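Local coordinates for protein aminoacyl-tRNA synthetase (Cryptosporidium parvum, PDB 5F9Z) that probably attaches proline to its cognate tRNA using ATP, and is caught here with the inhibitor halofuginone and the ATP analogue AMPPNP, at residues L16-D21 and W354-V359; D189-E194 and A241-L246; D289-V294 and D381-M386. All blocks are in the same frame, centred on the assembly; numbering follows the deposited sequence.

Overall arrangement
Contacts 1 and 3 lie side by side at the anticodon-binding domain, their centres about 10 Å apart; contact 2 belongs to the class II catalytic core, its centre about 35 Å away across the middle of the chain. Contacts 1 and 3 are joined by the backbone hydrogen bond of Leu293 N to Val356 O. All three are largely buried, but their chemistry differs. Contact 1 sets a helix end against the N-terminal loop by sparse apolar packing. Contact 3 brings a turn after helix 278-287 to a hairpin loop, bridged by a water from the Asp289 carboxylate to the Asp381 backbone, plus Val294 packing. Contact 2 packs a helix on a strand whose other face carries both ligands.

Contact 1: L16-D21 and W354-V359; sequences LGITAD and WEVKGV
A Schellman motif closes helix 347-356 of the anticodon-binding domain, and on its last turn Val356 packs against Leu16, Gly17 and Ile18 of the irregular loop that leads to helix 26-36. The motif is built from two backbone bonds back into the helix: Val359 N to Trp354 O, 3.0 Å, and a weak one from Gly358 N to Glu355 O. Gly358 turns the chain out of the helix with a positive phi of 78°. The CB of Val356 points toward the loop. With CG1 anti to the backbone N (chi1 173°), the two methyls divide the work: CG2 sits off the carbonyl oxygen of Leu16, 3.8 Å from Leu16 O and 4.2 Å from Gly17 CA, and CG1 faces Ile18. No hydrogen bond crosses between the segments, so this is light packing of one valine on loop backbone and the Ile18 side chain. Val356 O, meanwhile, is bonded to the backbone of Leu293, which ties the helix end to the linker before strand 304-308. The loop itself is tied to helix 26-36, with Gly17 O bonded to Lys36 NZ and Thr19 N to Gln32 OE1. Ile18 also rests on Trp29 and Gln32 of that helix, and its chain folds at chi2 (-57°), leaving CD1 4.4 Å from Val356 CG1.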
loop_
_atom_site.group_PDB
_atom_site.type_symbol
_atom_site.label_atom_id
_atom_site.label_comp_id
_atom_site.label_asym_id
_atom_site.label_seq_id
_atom_site.Cartn_x
_atom_site.Cartn_y
_atom_site.Cartn_z
ATOM N N LEU A 16 1.795 0.847 -27.894
ATOM C CA LEU A 16 0.825 1.367 -26.940
ATOM C C LEU A 16 0.489 0.362 -25.849
ATOM O O LEU A 16 -0.148 0.738 -24.860
ATOM C CB LEU A 16 -0.450 1.796 -27.668
ATOM C CG LEU A 16 -0.340 3.103 -28.453
ATOM C CD1 LEU A 16 -1.642 3.414 -29.165
ATOM C CD2 LEU A 16 0.052 4.243 -27.526
ATOM N N GLY A 17 0.890 -0.898 -26.009
ATOM C CA GLY A 17 0.815 -1.875 -24.947
ATOM C C GLY A 17 2.100 -1.915 -24.145
ATOM O O GLY A 17 2.976 -1.057 -24.266
ATOM N N ILE A 18 2.212 -2.942 -23.309
ATOM C CA ILE A 18 3.390 -3.150 -22.477
ATOM C C ILE A 18 4.315 -4.117 -23.203
ATOM O O ILE A 18 3.928 -5.253 -23.503
ATOM C CB ILE A 18 3.011 -3.673 -21.084
ATOM C CG1 ILE A 18 1.963 -2.760 -20.445
ATOM C CG2 ILE A 18 4.242 -3.769 -20.200
ATOM C CD1 ILE A 18 2.392 -1.311 -20.340
ATOM N N THR A 19 5.533 -3.662 -23.493
ATOM C CA THR A 19 6.492 -4.462 -24.243
ATOM C C THR A 19 7.444 -5.241 -23.348
ATOM O O THR A 19 7.973 -6.273 -23.773
ATOM C CB THR A 19 7.305 -3.568 -25.182
ATOM O OG1 THR A 19 8.077 -2.642 -24.408
ATOM C CG2 THR A 19 6.382 -2.791 -26.111
ATOM N N ALA A 20 7.672 -4.773 -22.124
ATOM C CA ALA A 20 8.586 -5.431 -21.207
ATOM C C ALA A 20 7.862 -6.512 -20.416
ATOM O O ALA A 20 6.751 -6.303 -19.919
ATOM C CB ALA A 20 9.216 -4.418 -20.252
ATOM N N ASP A 21 8.510 -7.665 -20.303
ATOM C CA ASP A 21 7.946 -8.793 -19.579
ATOM C C ASP A 21 8.030 -8.554 -18.075
ATOM O O ASP A 21 9.052 -8.092 -17.561
ATOM C CB ASP A 21 8.695 -10.064 -19.976
ATOM C CG ASP A 21 8.131 -11.300 -19.336
ATOM O OD1 ASP A 21 8.622 -11.676 -18.252
ATOM O OD2 ASP A 21 7.210 -11.906 -19.928
ATOM N N TRP A 354 -7.973 0.867 -22.596
ATOM C CA TRP A 354 -8.559 0.688 -21.274
ATOM C C TRP A 354 -8.079 -0.580 -20.581
ATOM O O TRP A 354 -8.287 -0.719 -19.370
ATOM C CB TRP A 354 -10.086 0.692 -21.376
ATOM C CG TRP A 354 -10.626 1.966 -21.956
ATOM C CD1 TRP A 354 -11.113 2.152 -23.217
ATOM C CD2 TRP A 354 -10.716 3.239 -21.301
ATOM N NE1 TRP A 354 -11.508 3.456 -23.386
ATOM C CE2 TRP A 354 -11.275 4.145 -22.225
ATOM C CE3 TRP A 354 -10.382 3.698 -20.024
ATOM C CZ2 TRP A 354 -11.506 5.484 -21.912
ATOM C CZ3 TRP A 354 -10.613 5.028 -19.714
ATOM C CH2 TRP A 354 -11.170 5.904 -20.655
ATOM N N GLU A 355 -7.445 -1.503 -21.308
ATOM C CA GLU A 355 -6.813 -2.647 -20.660
ATOM C C GLU A 355 -5.504 -2.248 -19.990
ATOM O O GLU A 355 -5.186 -2.743 -18.903
ATOM C CB GLU A 355 -6.576 -3.771 -21.671
ATOM C CG GLU A 355 -7.798 -4.639 -21.931
ATOM C CD GLU A 355 -7.592 -5.615 -23.073
ATOM O OE1 GLU A 355 -8.396 -6.563 -23.199
ATOM O OE2 GLU A 355 -6.626 -5.436 -23.846
ATOM N N VAL A 356 -4.737 -1.359 -20.623
ATOM C CA VAL A 356 -3.514 -0.855 -20.002
ATOM C C VAL A 356 -3.850 -0.069 -18.740
ATOM O O VAL A 356 -3.139 -0.150 -17.731
ATOM C CB VAL A 356 -2.712 -0.006 -21.006
ATOM C CG1 VAL A 356 -1.529 0.664 -20.322
ATOM C CG2 VAL A 356 -2.233 -0.866 -22.165
ATOM N N LYS A 357 -4.945 0.691 -18.770
ATOM C CA LYS A 357 -5.372 1.478 -17.621
ATOM C C LYS A 357 -6.071 0.644 -16.554
ATOM O O LYS A 357 -6.424 1.186 -15.502
ATOM C CB LYS A 357 -6.287 2.618 -18.079
ATOM C CG LYS A 357 -5.636 3.561 -19.082
ATOM C CD LYS A 357 -6.612 4.617 -19.581
ATOM C CE LYS A 357 -6.825 5.716 -18.554
ATOM N NZ LYS A 357 -5.614 6.571 -18.396
ATOM N N GLY A 358 -6.285 -0.647 -16.797
ATOM C CA GLY A 358 -6.796 -1.527 -15.766
ATOM C C GLY A 358 -8.282 -1.443 -15.497
ATOM O O GLY A 358 -8.711 -1.695 -14.366
ATOM N N VAL A 359 -9.087 -1.097 -16.502
ATOM C CA VAL A 359 -10.535 -1.085 -16.321
ATOM C C VAL A 359 -11.030 -2.517 -16.168
ATOM O O VAL A 359 -10.706 -3.391 -16.981
ATOM C CB VAL A 359 -11.223 -0.374 -17.495
ATOM C CG1 VAL A 359 -12.734 -0.438 -17.337
ATOM C CG2 VAL A 359 -10.756 1.071 -17.583
#

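Contact 2: D189-E194 and A241-L246; sequences DIILNE and ATSHLL. With HFG (7-bromo-6-chloro-3-{3-[(2R,3S)-3-hydroxypiperidin-2-yl]-2-oxopropyl}quinazolin-4(3H)-one), chain E; ANP (phosphoaminophosphonic acid-adenylate ester), chain D.
A buried serine hydroxyl is pushed into the side of a helix here: Ser243 OG sits against Ile191 and Leu192 but is hydrogen-bonded to neither, donating instead to the backbone oxygen of Val188, just before the segment. OG stands opposite the backbone N (chi1 -175°), which places it against the helix, 4.0 Å from Ile191 CB and within bonding reach of the carbonyl of the preceding turn. The approach is close because the side chain is small: Ser243 CB and Leu192 CB come within 4.4 Å, and the CA atoms of these two residues are 6.0 Å apart. Beyond its CB, Ile191 leads off to Trp273 on strand 265-276, while Leu192 lies on Lys225 of strand 223-231.

Alternation along the strand sends Thr242 and His244 the other way, to the ligands. His244 NE2 donates to the halofuginone hydroxyl O7' at 2.6 Å, with an angle of 166° at the hydrogen and the oxygen in the plane of the ring. ND1 is bonded to Thr224 OG1, so both ring nitrogens are held and the rotation is fixed. Thr242 turns its methyl to both molecules: CG2 is 3.1 Å from halofuginone O7' and 3.6 Å from AMPPNP C5'. One strand of the antiparallel sheet thus has a helix packed on one face and the inhibitor and nucleotide on the other, the layout of a class II aminoacyl-tRNA synthetase active site.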
loop_
_atom_site.group_PDB
_atom_site.type_symbol
_atom_site.label_atom_id
_atom_site.label_comp_id
_atom_site.label_asym_id
_atom_site.label_seq_id
_atom_site.Cartn_x
_atom_site.Cartn_y
_atom_site.Cartn_z
ATOM N N ASP A 189 -3.146 -2.305 17.882
ATOM C CA ASP A 189 -3.712 -3.456 17.187
ATOM C C ASP A 189 -4.912 -3.066 16.333
ATOM O O ASP A 189 -5.125 -3.648 15.263
ATOM C CB ASP A 189 -4.111 -4.534 18.195
ATOM C CG ASP A 189 -2.927 -5.090 18.952
ATOM O OD1 ASP A 189 -1.825 -5.141 18.370
ATOM O OD2 ASP A 189 -3.098 -5.474 20.127
ATOM N N ILE A 190 -5.707 -2.095 16.789
ATOM C CA ILE A 190 -6.870 -1.658 16.020
ATOM C C ILE A 190 -6.429 -1.054 14.692
ATOM O O ILE A 190 -6.989 -1.364 13.633
ATOM C CB ILE A 190 -7.712 -0.666 16.843
ATOM C CG1 ILE A 190 -8.596 -1.415 17.842
ATOM C CG2 ILE A 190 -8.552 0.216 15.930
ATOM C CD1 ILE A 190 -9.332 -0.510 18.806
ATOM N N ILE A 191 -5.415 -0.188 14.727
ATOM C CA ILE A 191 -4.952 0.459 13.505
ATOM C C ILE A 191 -4.293 -0.553 12.577
ATOM O O ILE A 191 -4.461 -0.494 11.353
ATOM C CB ILE A 191 -4.003 1.622 13.845
ATOM C CG1 ILE A 191 -4.745 2.704 14.632
ATOM C CG2 ILE A 191 -3.414 2.212 12.581
ATOM C CD1 ILE A 191 -5.872 3.355 13.857
ATOM N N LEU A 192 -3.540 -1.502 13.140
ATOM C CA LEU A 192 -2.876 -2.506 12.314
ATOM C C LEU A 192 -3.889 -3.342 11.542
ATOM O O LEU A 192 -3.680 -3.649 10.362
ATOM C CB LEU A 192 -1.991 -3.401 13.180
ATOM C CG LEU A 192 -1.135 -4.411 12.413
ATOM C CD1 LEU A 192 -0.092 -3.692 11.572
ATOM C CD2 LEU A 192 -0.478 -5.399 13.361
ATOM N N ASN A 193 -4.994 -3.720 12.190
ATOM C CA ASN A 193 -6.030 -4.478 11.497
ATOM C C ASN A 193 -6.678 -3.650 10.396
ATOM O O ASN A 193 -7.040 -4.185 9.341
ATOM C CB ASN A 193 -7.081 -4.966 12.495
ATOM C CG ASN A 193 -6.549 -6.041 13.423
ATOM O OD1 ASN A 193 -5.706 -6.850 13.036
ATOM N ND2 ASN A 193 -7.040 -6.052 14.658
ATOM N N GLU A 194 -6.833 -2.341 10.618
ATOM C CA GLU A 194 -7.375 -1.481 9.571
ATOM C C GLU A 194 -6.385 -1.326 8.423
ATOM O O GLU A 194 -6.787 -1.272 7.254
ATOM C CB GLU A 194 -7.750 -0.114 10.147
ATOM C CG GLU A 194 -8.786 -0.156 11.266
ATOM C CD GLU A 194 -10.194 -0.467 10.779
ATOM O OE1 GLU A 194 -10.372 -0.785 9.584
ATOM O OE2 GLU A 194 -11.132 -0.389 11.600
ATOM N N ALA A 241 2.720 -1.081 5.995
ATOM C CA ALA A 241 2.355 -0.019 6.924
ATOM C C ALA A 241 2.999 -0.338 8.267
ATOM O O ALA A 241 3.684 -1.353 8.418
ATOM C CB ALA A 241 0.835 0.124 7.042
ATOM N N THR A 242 2.774 0.534 9.246
ATOM C CA THR A 242 3.385 0.349 10.553
ATOM C C THR A 242 2.520 0.995 11.626
ATOM O O THR A 242 1.829 1.987 11.380
ATOM C CB THR A 242 4.805 0.928 10.597
ATOM O OG1 THR A 242 5.383 0.688 11.886
ATOM C CG2 THR A 242 4.780 2.417 10.330
ATOM N N SER A 243 2.568 0.410 12.822
ATOM C CA SER A 243 1.817 0.897 13.973
ATOM C C SER A 243 2.673 0.685 15.211
ATOM O O SER A 243 3.027 -0.453 15.532
ATOM C CB SER A 243 0.475 0.171 14.107
ATOM O OG SER A 243 -0.305 0.724 15.152
ATOM N N HIS A 244 3.009 1.773 15.898
ATOM C CA HIS A 244 3.970 1.744 16.991
ATOM C C HIS A 244 3.272 1.880 18.335
ATOM O O HIS A 244 2.354 2.690 18.493
ATOM C CB HIS A 244 4.999 2.871 16.851
ATOM C CG HIS A 244 5.604 2.977 15.487
ATOM N ND1 HIS A 244 6.582 2.117 15.037
ATOM C CD2 HIS A 244 5.378 3.851 14.478
ATOM C CE1 HIS A 244 6.929 2.453 13.808
ATOM N NE2 HIS A 244 6.212 3.502 13.445
ATOM N N LEU A 245 3.716 1.081 19.304
ATOM C CA LEU A 245 3.393 1.315 20.711
ATOM C C LEU A 245 4.543 2.127 21.288
ATOM O O LEU A 245 5.544 1.586 21.760
ATOM C CB LEU A 245 3.186 0.005 21.461
ATOM C CG LEU A 245 2.951 0.159 22.968
ATOM C CD1 LEU A 245 1.714 1.002 23.242
ATOM C CD2 LEU A 245 2.847 -1.198 23.652
ATOM N N LEU A 246 4.405 3.454 21.226
ATOM C CA LEU A 246 5.462 4.337 21.700
ATOM C C LEU A 246 5.661 4.246 23.206
ATOM O O LEU A 246 6.757 4.546 23.692
ATOM C CB LEU A 246 5.152 5.782 21.307
ATOM C CG LEU A 246 4.846 6.021 19.828
ATOM C CD1 LEU A 246 4.353 7.441 19.611
ATOM C CD2 LEU A 246 6.073 5.737 18.976
HETATM O "O4'" HFG E . 8.350 8.300 11.231
HETATM C C21 HFG E . 8.687 7.374 11.910
HETATM C "C3'" HFG E . 7.707 6.748 12.928
HETATM C "C2'" HFG E . 6.245 7.112 12.663
HETATM N "N1'" HFG E . 6.068 8.502 12.674
HETATM C "C6'" HFG E . 4.868 8.884 11.991
HETATM C "C5'" HFG E . 3.889 7.719 11.830
HETATM C "C4'" HFG E . 4.451 6.639 11.074
HETATM C C39 HFG E . 5.837 6.507 11.303
HETATM O "O7'" HFG E . 6.224 5.036 11.302
HETATM C "C1'" HFG E . 10.202 6.751 11.761
HETATM N N3 HFG E . 11.091 7.742 11.016
HETATM C C4 HFG E . 11.462 8.930 11.631
HETATM O O11 HFG E . 11.078 9.185 12.774
HETATM C C10 HFG E . 12.258 9.816 10.965
HETATM C C5 HFG E . 12.666 11.059 11.572
HETATM C C2 HFG E . 11.504 7.468 9.798
HETATM N N1 HFG E . 12.285 8.315 9.110
HETATM C C9 HFG E . 12.670 9.493 9.687
HETATM C C8 HFG E . 13.488 10.380 8.971
HETATM C C7 HFG E . 13.885 11.601 9.570
HETATM BR BR1 HFG E . 15.025 12.834 8.567
HETATM C C6 HFG E . 13.468 11.928 10.869
HETATM CL CL1 HFG E . 13.968 13.449 11.609
HETATM P PG ANP D . 12.371 2.526 5.722
HETATM O O1G ANP D . 13.648 2.068 6.351
HETATM O O2G ANP D . 12.053 1.615 4.476
HETATM O O3G ANP D . 12.522 4.024 5.237
HETATM P PB ANP D . 10.715 3.851 7.572
HETATM O O1B ANP D . 10.968 3.764 9.105
HETATM O O2B ANP D . 11.535 4.960 6.998
HETATM N N3B ANP D . 11.111 2.388 6.849
HETATM P PA ANP D . 8.310 4.959 8.307
HETATM O O1A ANP D . 8.963 6.235 8.670
HETATM O O2A ANP D . 8.003 4.047 9.498
HETATM O O3A ANP D . 9.205 4.119 7.298
HETATM O "O5'" ANP D . 6.994 5.305 7.493
HETATM C "C5'" ANP D . 5.787 4.524 7.634
HETATM C "C4'" ANP D . 5.595 3.688 6.393
HETATM O "O4'" ANP D . 5.724 4.528 5.232
HETATM C "C3'" ANP D . 6.616 2.577 6.189
HETATM O "O3'" ANP D . 6.208 1.393 6.865
HETATM C "C2'" ANP D . 6.610 2.389 4.669
HETATM O "O2'" ANP D . 5.616 1.457 4.260
HETATM C "C1'" ANP D . 6.272 3.795 4.152
HETATM N N9 ANP D . 7.415 4.540 3.632
HETATM C C8 ANP D . 8.612 4.766 4.261
HETATM N N7 ANP D . 9.458 5.480 3.558
HETATM C C5 ANP D . 8.766 5.749 2.387
HETATM C C6 ANP D . 9.112 6.469 1.227
HETATM N N6 ANP D . 10.289 7.073 1.049
HETATM N N1 ANP D . 8.190 6.547 0.239
HETATM C C2 ANP D . 7.010 5.944 0.411
HETATM N N3 ANP D . 6.575 5.240 1.459
HETATM C C4 ANP D . 7.506 5.179 2.419
#

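Contact 3: D289-V294 and D381-M386; sequences DNKGLV and DNMEKM
The carboxylate of Asp289 faces the backbone of Asp381 through a water, which gives one hydrogen to Asp289 OD2 at 2.7 Å and one to Asp381 O, also at 2.7 Å. The other carboxylate oxygen, Asp289 OD1, is approached from above the carboxylate plane by Lys291 N, 37° out of it, and makes a salt bridge with Arg380. Within the other segment, Asn382 OD1 accepts from Glu384 N at 3.1 Å from 57° above its amide plane, while ND2 meets Glu384 OE1 on the carboxylate's anti side, tilted out of plane. Both Asp289 and Asn382 form Asx turns: the first within a type I turn from Asp289 to Gly292, the second in the loop of the hairpin joining strands 374-379 and 385-389 of the anticodon-binding domain. Apolar contact comes from Val294, whose CG1 lies 4.0 Å from Asp381 CB, the two side chains crossing at about a right angle. Asp381 turns its carboxylate off this line, CG tucked between N and the carbonyl carbon (chi1 63°), to a salt bridge with Arg407 of helix 393-417. Extended Lys291 runs toward Met383, though the modelled closeness there is doubtful; its NZ is bonded to the backbone oxygen of His7, from the N-terminal histidine tag.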
loop_
_atom_site.group_PDB
_atom_site.type_symbol
_atom_site.label_atom_id
_atom_site.label_comp_id
_atom_site.label_asym_id
_atom_site.label_seq_id
_atom_site.Cartn_x
_atom_site.Cartn_y
_atom_site.Cartn_z
ATOM N N ASP A 289 -0.250 -7.270 -15.095
ATOM C CA ASP A 289 0.236 -8.334 -15.966
ATOM C C ASP A 289 0.949 -7.704 -17.161
ATOM O O ASP A 289 1.324 -6.525 -17.155
ATOM C CB ASP A 289 -0.915 -9.265 -16.381
ATOM C CG ASP A 289 -2.086 -8.523 -17.012
ATOM O OD1 ASP A 289 -1.866 -7.520 -17.723
ATOM O OD2 ASP A 289 -3.239 -8.955 -16.798
ATOM N N ASN A 290 1.143 -8.498 -18.216
ATOM C CA ASN A 290 1.835 -8.035 -19.411
ATOM C C ASN A 290 0.981 -7.133 -20.290
ATOM O O ASN A 290 1.513 -6.528 -21.226
ATOM C CB ASN A 290 2.329 -9.231 -20.229
ATOM C CG ASN A 290 3.583 -9.852 -19.650
ATOM O OD1 ASN A 290 3.984 -9.538 -18.528
ATOM N ND2 ASN A 290 4.213 -10.736 -20.414
ATOM N N LYS A 291 -0.320 -7.030 -20.023
ATOM C CA LYS A 291 -1.164 -6.077 -20.731
ATOM C C LYS A 291 -1.185 -4.708 -20.071
ATOM O O LYS A 291 -1.604 -3.734 -20.707
ATOM C CB LYS A 291 -2.598 -6.601 -20.832
ATOM C CG LYS A 291 -2.732 -7.917 -21.564
ATOM C CD LYS A 291 -4.186 -8.337 -21.641
ATOM C CE LYS A 291 -4.334 -9.664 -22.351
ATOM N NZ LYS A 291 -5.764 -10.026 -22.531
ATOM N N GLY A 292 -0.749 -4.612 -18.818
ATOM C CA GLY A 292 -0.752 -3.351 -18.107
ATOM C C GLY A 292 -1.342 -3.462 -16.717
ATOM O O GLY A 292 -1.177 -4.484 -16.045
ATOM N N LEU A 293 -2.037 -2.417 -16.282
ATOM C CA LEU A 293 -2.629 -2.408 -14.953
ATOM C C LEU A 293 -3.720 -3.464 -14.826
ATOM O O LEU A 293 -4.429 -3.782 -15.784
ATOM C CB LEU A 293 -3.224 -1.036 -14.636
ATOM C CG LEU A 293 -2.301 0.119 -14.262
ATOM C CD1 LEU A 293 -3.127 1.376 -14.093
ATOM C CD2 LEU A 293 -1.544 -0.196 -12.984
ATOM N N VAL A 294 -3.840 -4.009 -13.621
ATOM C CA VAL A 294 -5.004 -4.777 -13.198
ATOM C C VAL A 294 -5.424 -4.189 -11.860
ATOM O O VAL A 294 -4.718 -4.349 -10.859
ATOM C CB VAL A 294 -4.717 -6.279 -13.075
ATOM C CG1 VAL A 294 -5.914 -6.993 -12.470
ATOM C CG2 VAL A 294 -4.379 -6.869 -14.436
ATOM N N ASP A 381 -8.827 -9.265 -16.209
ATOM C CA ASP A 381 -7.699 -10.038 -15.701
ATOM C C ASP A 381 -7.622 -11.454 -16.259
ATOM O O ASP A 381 -6.539 -12.049 -16.232
ATOM C CB ASP A 381 -7.743 -10.092 -14.170
ATOM C CG ASP A 381 -8.974 -10.801 -13.644
ATOM O OD1 ASP A 381 -10.052 -10.660 -14.260
ATOM O OD2 ASP A 381 -8.862 -11.498 -12.614
ATOM N N ASN A 382 -8.724 -12.015 -16.765
ATOM C CA ASN A 382 -8.711 -13.396 -17.237
ATOM C C ASN A 382 -9.335 -13.577 -18.617
ATOM O O ASN A 382 -9.516 -14.722 -19.051
ATOM C CB ASN A 382 -9.415 -14.315 -16.229
ATOM C CG ASN A 382 -10.847 -13.898 -15.956
ATOM O OD1 ASN A 382 -11.368 -12.972 -16.578
ATOM N ND2 ASN A 382 -11.496 -14.586 -15.024
ATOM N N MET A 383 -9.672 -12.489 -19.312
ATOM C CA MET A 383 -10.271 -12.544 -20.650
ATOM C C MET A 383 -11.564 -13.354 -20.670
ATOM O O MET A 383 -11.945 -13.908 -21.704
ATOM C CB MET A 383 -9.285 -13.096 -21.685
ATOM C CG MET A 383 -8.130 -12.163 -21.985
ATOM S SD MET A 383 -8.684 -10.497 -22.403
ATOM C CE MET A 383 -9.611 -10.812 -23.903
ATOM N N GLU A 384 -12.247 -13.429 -19.532
ATOM C CA GLU A 384 -13.530 -14.114 -19.472
ATOM C C GLU A 384 -14.574 -13.314 -20.241
ATOM O O GLU A 384 -14.664 -12.091 -20.096
ATOM C CB GLU A 384 -13.953 -14.301 -18.016
ATOM C CG GLU A 384 -15.160 -15.195 -17.806
ATOM C CD GLU A 384 -15.459 -15.415 -16.334
ATOM O OE1 GLU A 384 -14.736 -14.841 -15.492
ATOM O OE2 GLU A 384 -16.412 -16.158 -16.020
ATOM N N LYS A 385 -15.353 -14.001 -21.071
ATOM C CA LYS A 385 -16.331 -13.359 -21.938
ATOM C C LYS A 385 -17.719 -13.918 -21.667
ATOM O O LYS A 385 -17.877 -15.109 -21.380
ATOM C CB LYS A 385 -15.969 -13.550 -23.415
ATOM C CG LYS A 385 -14.638 -12.933 -23.803
ATOM C CD LYS A 385 -14.337 -13.144 -25.278
ATOM C CE LYS A 385 -12.998 -12.532 -25.654
ATOM N NZ LYS A 385 -11.886 -13.115 -24.855
ATOM N N MET A 386 -18.723 -13.050 -21.765
ATOM C CA MET A 386 -20.101 -13.437 -21.503
ATOM C C MET A 386 -21.026 -12.379 -22.085
ATOM O O MET A 386 -20.625 -11.237 -22.320
ATOM C CB MET A 386 -20.357 -13.610 -20.003
ATOM C CG MET A 386 -20.246 -12.318 -19.210
ATOM S SD MET A 386 -20.006 -12.599 -17.446
ATOM C CE MET A 386 -18.361 -13.307 -17.440
HETATM O O HOH W 1 -4.345 -10.867 -15.238
#